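Local coordinates for KLLA0E08119p (Kluyveromyces lactis, PDB 3VA7), which probably catalyses the ATP- and biotin-dependent carboxylation of urea to urea-1-carboxylate, as the urea carboxylase part of a longer protein that probably also hydrolyses this product, at residues 233-245 and 251-265. Sequence-based numbering, arbitrary orientation.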
loop_
_atom_site.group_PDB
_atom_site.type_symbol
_atom_site.label_atom_id
_atom_site.label_comp_id
_atom_site.label_asym_id
_atom_site.label_seq_id
_atom_site.Cartn_x
_atom_site.Cartn_y
_atom_site.Cartn_z
ATOM N N ASN A 233 34.502 15.409 -30.130
ATOM C CA ASN A 233 33.199 15.218 -29.450
ATOM C C ASN A 233 32.317 14.115 -30.060
ATOM O O ASN A 233 31.479 14.341 -30.940
ATOM C CB ASN A 233 32.440 16.543 -29.275
ATOM C CG ASN A 233 32.632 17.137 -27.868
ATOM O OD1 ASN A 233 31.652 17.447 -27.156
ATOM N ND2 ASN A 233 33.904 17.258 -27.447
ATOM N N ALA A 234 32.522 12.923 -29.523
ATOM C CA ALA A 234 32.284 11.664 -30.225
ATOM C C ALA A 234 30.852 11.134 -30.155
ATOM O O ALA A 234 30.261 11.059 -29.078
ATOM C CB ALA A 234 33.302 10.571 -29.695
ATOM N N ARG A 235 30.333 10.730 -31.312
ATOM C CA ARG A 235 29.056 10.015 -31.404
ATOM C C ARG A 235 29.225 8.481 -31.419
ATOM O O ARG A 235 30.344 7.966 -31.537
ATOM C CB ARG A 235 28.241 10.532 -32.583
ATOM C CG ARG A 235 27.702 11.918 -32.296
ATOM C CD ARG A 235 27.097 12.536 -33.507
ATOM N NE ARG A 235 26.033 11.706 -34.061
ATOM C CZ ARG A 235 25.441 11.929 -35.238
ATOM N NH1 ARG A 235 25.809 12.959 -35.994
ATOM N NH2 ARG A 235 24.476 11.123 -35.678
ATOM N N HIS A 236 28.118 7.758 -31.246
ATOM C CA HIS A 236 28.129 6.285 -31.252
ATOM C C HIS A 236 27.117 5.829 -32.308
ATOM O O HIS A 236 25.896 5.893 -32.079
ATOM C CB HIS A 236 27.780 5.794 -29.857
ATOM C CG HIS A 236 27.676 4.311 -29.711
ATOM N ND1 HIS A 236 28.445 3.608 -28.800
ATOM C CD2 HIS A 236 26.837 3.403 -30.280
ATOM C CE1 HIS A 236 28.110 2.326 -28.843
ATOM N NE2 HIS A 236 27.135 2.176 -29.731
ATOM N N VAL A 237 27.607 5.443 -33.489
ATOM C CA VAL A 237 26.709 5.031 -34.545
ATOM C C VAL A 237 26.982 3.569 -34.740
ATOM O O VAL A 237 28.137 3.174 -34.894
ATOM C CB VAL A 237 26.924 5.788 -35.831
ATOM C CG1 VAL A 237 25.892 5.371 -36.846
ATOM C CG2 VAL A 237 26.830 7.295 -35.591
ATOM N N GLU A 238 25.951 2.738 -34.676
ATOM C CA GLU A 238 26.185 1.328 -34.810
ATOM C C GLU A 238 25.357 0.805 -35.965
ATOM O O GLU A 238 24.327 1.407 -36.347
ATOM C CB GLU A 238 25.890 0.619 -33.494
ATOM C CG GLU A 238 24.396 0.630 -33.088
ATOM C CD GLU A 238 24.165 0.226 -31.645
ATOM O OE1 GLU A 238 25.130 0.159 -30.832
ATOM O OE2 GLU A 238 22.989 -0.021 -31.320
ATOM N N ILE A 239 25.815 -0.300 -36.541
ATOM C CA ILE A 239 25.107 -0.920 -37.630
ATOM C C ILE A 239 24.554 -2.243 -37.169
ATOM O O ILE A 239 25.254 -3.052 -36.586
ATOM C CB ILE A 239 26.001 -1.108 -38.874
ATOM C CG1 ILE A 239 26.472 0.239 -39.433
ATOM C CG2 ILE A 239 25.232 -1.893 -39.998
ATOM C CD1 ILE A 239 25.481 0.837 -40.431
ATOM N N GLN A 240 23.280 -2.458 -37.410
ATOM C CA GLN A 240 22.670 -3.744 -37.113
ATOM C C GLN A 240 22.855 -4.617 -38.326
ATOM O O GLN A 240 22.400 -4.269 -39.431
ATOM C CB GLN A 240 21.176 -3.577 -36.849
ATOM C CG GLN A 240 20.422 -4.867 -36.804
ATOM C CD GLN A 240 20.681 -5.629 -35.524
ATOM O OE1 GLN A 240 20.376 -5.154 -34.423
ATOM N NE2 GLN A 240 21.281 -6.792 -35.653
ATOM N N MET A 241 23.495 -5.764 -38.131
ATOM C CA MET A 241 23.774 -6.627 -39.243
ATOM C C MET A 241 23.209 -8.020 -39.014
ATOM O O MET A 241 23.047 -8.474 -37.875
ATOM C CB MET A 241 25.283 -6.581 -39.547
ATOM C CG MET A 241 25.922 -7.831 -40.096
ATOM S SD MET A 241 26.963 -8.580 -38.834
ATOM C CE MET A 241 26.348 -10.245 -39.068
ATOM N N MET A 242 22.882 -8.688 -40.103
ATOM C CA MET A 242 22.456 -10.073 -40.061
ATOM C C MET A 242 23.425 -10.933 -40.919
ATOM O O MET A 242 23.844 -10.525 -42.020
ATOM C CB MET A 242 21.024 -10.124 -40.575
ATOM C CG MET A 242 20.035 -11.103 -39.874
ATOM S SD MET A 242 19.708 -11.109 -38.074
ATOM C CE MET A 242 19.731 -9.367 -37.724
ATOM N N GLY A 243 23.830 -12.088 -40.390
ATOM C CA GLY A 243 24.688 -13.018 -41.126
ATOM C C GLY A 243 24.058 -14.396 -41.210
ATOM O O GLY A 243 23.351 -14.817 -40.288
ATOM N N ASP A 244 24.296 -15.125 -42.294
ATOM C CA ASP A 244 23.592 -16.396 -42.427
ATOM C C ASP A 244 24.438 -17.577 -41.991
ATOM O O ASP A 244 23.997 -18.752 -42.028
ATOM C CB ASP A 244 23.098 -16.575 -43.832
ATOM C CG ASP A 244 24.211 -16.901 -44.794
ATOM O OD1 ASP A 244 25.395 -16.918 -44.402
ATOM O OD2 ASP A 244 23.892 -17.137 -45.956
ATOM N N GLY A 245 25.652 -17.281 -41.559
ATOM C CA GLY A 245 26.514 -18.322 -41.044
ATOM C C GLY A 245 27.269 -19.029 -42.156
ATOM O O GLY A 245 27.926 -20.049 -41.915
ATOM N N ALA A 251 23.335 -5.420 -44.034
ATOM C CA ALA A 251 23.271 -4.317 -43.061
ATOM C C ALA A 251 21.827 -3.843 -43.049
ATOM O O ALA A 251 21.225 -3.523 -44.108
ATOM C CB ALA A 251 24.217 -3.222 -43.384
ATOM N N ILE A 252 21.237 -3.863 -41.862
ATOM C CA ILE A 252 19.803 -3.676 -41.770
ATOM C C ILE A 252 19.500 -2.196 -41.531
ATOM O O ILE A 252 18.476 -1.710 -42.008
ATOM C CB ILE A 252 19.191 -4.682 -40.741
ATOM C CG1 ILE A 252 19.426 -6.110 -41.284
ATOM C CG2 ILE A 252 17.731 -4.402 -40.453
ATOM C CD1 ILE A 252 18.329 -7.150 -41.010
ATOM N N GLY A 253 20.440 -1.479 -40.902
ATOM C CA GLY A 253 20.322 -0.056 -40.651
ATOM C C GLY A 253 21.300 0.392 -39.572
ATOM O O GLY A 253 22.072 -0.424 -39.017
ATOM N N GLU A 254 21.296 1.690 -39.268
ATOM C CA GLU A 254 22.175 2.216 -38.234
ATOM C C GLU A 254 21.380 2.925 -37.158
ATOM O O GLU A 254 20.278 3.455 -37.397
ATOM C CB GLU A 254 23.231 3.182 -38.809
ATOM C CG GLU A 254 22.781 4.628 -38.924
ATOM C CD GLU A 254 21.745 4.831 -40.017
ATOM O OE1 GLU A 254 21.385 3.852 -40.736
ATOM O OE2 GLU A 254 21.299 5.989 -40.173
ATOM N N ARG A 255 21.962 2.942 -35.973
ATOM C CA ARG A 255 21.311 3.528 -34.839
ATOM C C ARG A 255 22.359 4.399 -34.226
ATOM O O ARG A 255 23.539 4.056 -34.230
ATOM C CB ARG A 255 20.870 2.455 -33.833
ATOM C CG ARG A 255 19.922 1.446 -34.422
ATOM C CD ARG A 255 19.475 0.377 -33.429
ATOM N NE ARG A 255 20.516 -0.568 -33.041
ATOM C CZ ARG A 255 20.525 -1.861 -33.362
ATOM N NH1 ARG A 255 19.533 -2.410 -34.085
ATOM N NH2 ARG A 255 21.531 -2.630 -32.941
ATOM N N ASP A 256 21.911 5.532 -33.694
ATOM C CA ASP A 256 22.722 6.387 -32.874
ATOM C C ASP A 256 22.416 6.127 -31.383
ATOM O O ASP A 256 21.271 6.144 -30.956
ATOM C CB ASP A 256 22.400 7.799 -33.263
ATOM C CG ASP A 256 23.265 8.783 -32.601
ATOM O OD1 ASP A 256 23.285 8.876 -31.340
ATOM O OD2 ASP A 256 23.929 9.489 -33.371
ATOM N N CYS A 257 23.466 5.912 -30.596
ATOM C CA CYS A 257 23.359 5.513 -29.216
ATOM C C CYS A 257 24.260 6.391 -28.392
ATOM O O CYS A 257 24.784 5.998 -27.342
ATOM C CB CYS A 257 23.738 4.040 -29.069
ATOM S SG CYS A 257 22.646 2.877 -30.007
ATOM N N SER A 258 24.407 7.618 -28.861
ATOM C CA SER A 258 25.219 8.631 -28.180
ATOM C C SER A 258 24.744 9.004 -26.765
ATOM O O SER A 258 25.579 9.307 -25.916
ATOM C CB SER A 258 25.332 9.874 -29.059
ATOM O OG SER A 258 25.412 9.525 -30.439
ATOM N N LEU A 259 23.429 8.981 -26.488
ATOM C CA LEU A 259 22.945 9.486 -25.187
ATOM C C LEU A 259 23.173 8.471 -24.073
ATOM O O LEU A 259 22.284 7.704 -23.697
ATOM C CB LEU A 259 21.478 9.968 -25.276
ATOM C CG LEU A 259 21.215 11.200 -26.180
ATOM C CD1 LEU A 259 19.747 11.452 -26.431
ATOM C CD2 LEU A 259 21.882 12.481 -25.646
ATOM N N GLN A 260 24.403 8.461 -23.583
ATOM C CA GLN A 260 24.881 7.509 -22.588
ATOM C C GLN A 260 25.312 8.259 -21.313
ATOM O O GLN A 260 25.854 9.353 -21.384
ATOM C CB GLN A 260 26.099 6.781 -23.132
ATOM C CG GLN A 260 25.850 5.843 -24.307
ATOM C CD GLN A 260 27.149 5.239 -24.889
ATOM O OE1 GLN A 260 28.091 4.882 -24.147
ATOM N NE2 GLN A 260 27.197 5.127 -26.209
ATOM N N ARG A 261 25.094 7.651 -20.155
ATOM C CA ARG A 261 25.476 8.224 -18.898
ATOM C C ARG A 261 26.516 7.308 -18.284
ATOM O O ARG A 261 26.237 6.120 -18.061
ATOM C CB ARG A 261 24.263 8.349 -17.991
ATOM C CG ARG A 261 24.565 8.928 -16.642
ATOM C CD ARG A 261 23.440 8.683 -15.649
ATOM N NE ARG A 261 23.465 7.333 -15.074
ATOM C CZ ARG A 261 24.324 6.897 -14.147
ATOM N NH1 ARG A 261 24.241 5.639 -13.718
ATOM N NH2 ARG A 261 25.279 7.686 -13.644
ATOM N N ARG A 262 27.715 7.851 -18.011
ATOM C CA ARG A 262 28.848 7.047 -17.548
ATOM C C ARG A 262 28.837 5.755 -18.360
ATOM O O ARG A 262 28.941 4.647 -17.822
ATOM C CB ARG A 262 28.770 6.755 -16.040
ATOM C CG ARG A 262 29.221 7.904 -15.079
ATOM C CD ARG A 262 30.146 7.387 -13.934
ATOM N NE ARG A 262 29.597 6.234 -13.177
ATOM C CZ ARG A 262 30.310 5.429 -12.364
ATOM N NH1 ARG A 262 31.618 5.638 -12.184
ATOM N NH2 ARG A 262 29.720 4.409 -11.720
ATOM N N ASN A 263 28.650 5.929 -19.669
ATOM C CA ASN A 263 28.641 4.820 -20.624
ATOM C C ASN A 263 27.397 3.870 -20.666
ATOM O O ASN A 263 27.423 2.822 -21.329
ATOM C CB ASN A 263 29.950 4.017 -20.485
ATOM C CG ASN A 263 31.057 4.577 -21.360
ATOM O OD1 ASN A 263 31.636 5.630 -21.059
ATOM N ND2 ASN A 263 31.332 3.897 -22.474
ATOM N N GLN A 264 26.313 4.214 -19.980
ATOM C CA GLN A 264 25.172 3.320 -19.985
ATOM C C GLN A 264 24.041 3.948 -20.811
ATOM O O GLN A 264 23.569 5.054 -20.510
ATOM C CB GLN A 264 24.760 3.005 -18.562
ATOM C CG GLN A 264 25.898 2.469 -17.703
ATOM C CD GLN A 264 25.571 2.531 -16.224
ATOM O OE1 GLN A 264 24.674 1.832 -15.754
ATOM N NE2 GLN A 264 26.293 3.375 -15.475
ATOM N N LYS A 265 23.628 3.266 -21.880
ATOM C CA LYS A 265 22.722 3.888 -22.841
ATOM C C LYS A 265 21.368 4.184 -22.198
ATOM O O LYS A 265 20.950 3.416 -21.324
ATOM C CB LYS A 265 22.618 3.020 -24.079
ATOM C CG LYS A 265 24.003 2.693 -24.621
ATOM C CD LYS A 265 23.952 2.191 -26.059
ATOM C CE LYS A 265 23.966 0.704 -26.100
ATOM N NZ LYS A 265 24.694 0.210 -27.298
#
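E238 and R255 face each other in an antiparallel beta hairpin of the biotin carboxylase part, within its ATP-grasp region. Backbone bonds run both ways between them, E238 N to R255 O and R255 N to E238 O, each 2.8 Å; C257 N to H236 O continues the ladder.

A polar network gathers round E238, Q240 and R255. The long arginine, bent at chi3 (-70°), lays its guanidinium edge along two acceptors: NE reaches the anti lone pair of E238 OE2 at 3.1 Å, while NH1 and NH2 both grip Q240 OE1, NH1 at 2.9 Å. T329 gives NH1 another partner. E238 OE1 receives H236 NE2 and forms a longer salt bridge with K265 NZ (3.6 Å), a lysine also paired with E325. This buried carboxylate is thus shared among three basic residues, H236, R255 and K265.

On the face of V237 and I239, which helix 277-293 covers, apolar groups meet alongside E254 and D256. The branched I239 sets CG2 against A251 CB and CD1 against E254 CB.

Toward the end of this face, the short D256 takes R235 side-on, NE and NH2 (2.9 Å) converging on OD2; NH2 also bonds to P273 O, while D256 OD1 accepts S258 N in an Asx turn.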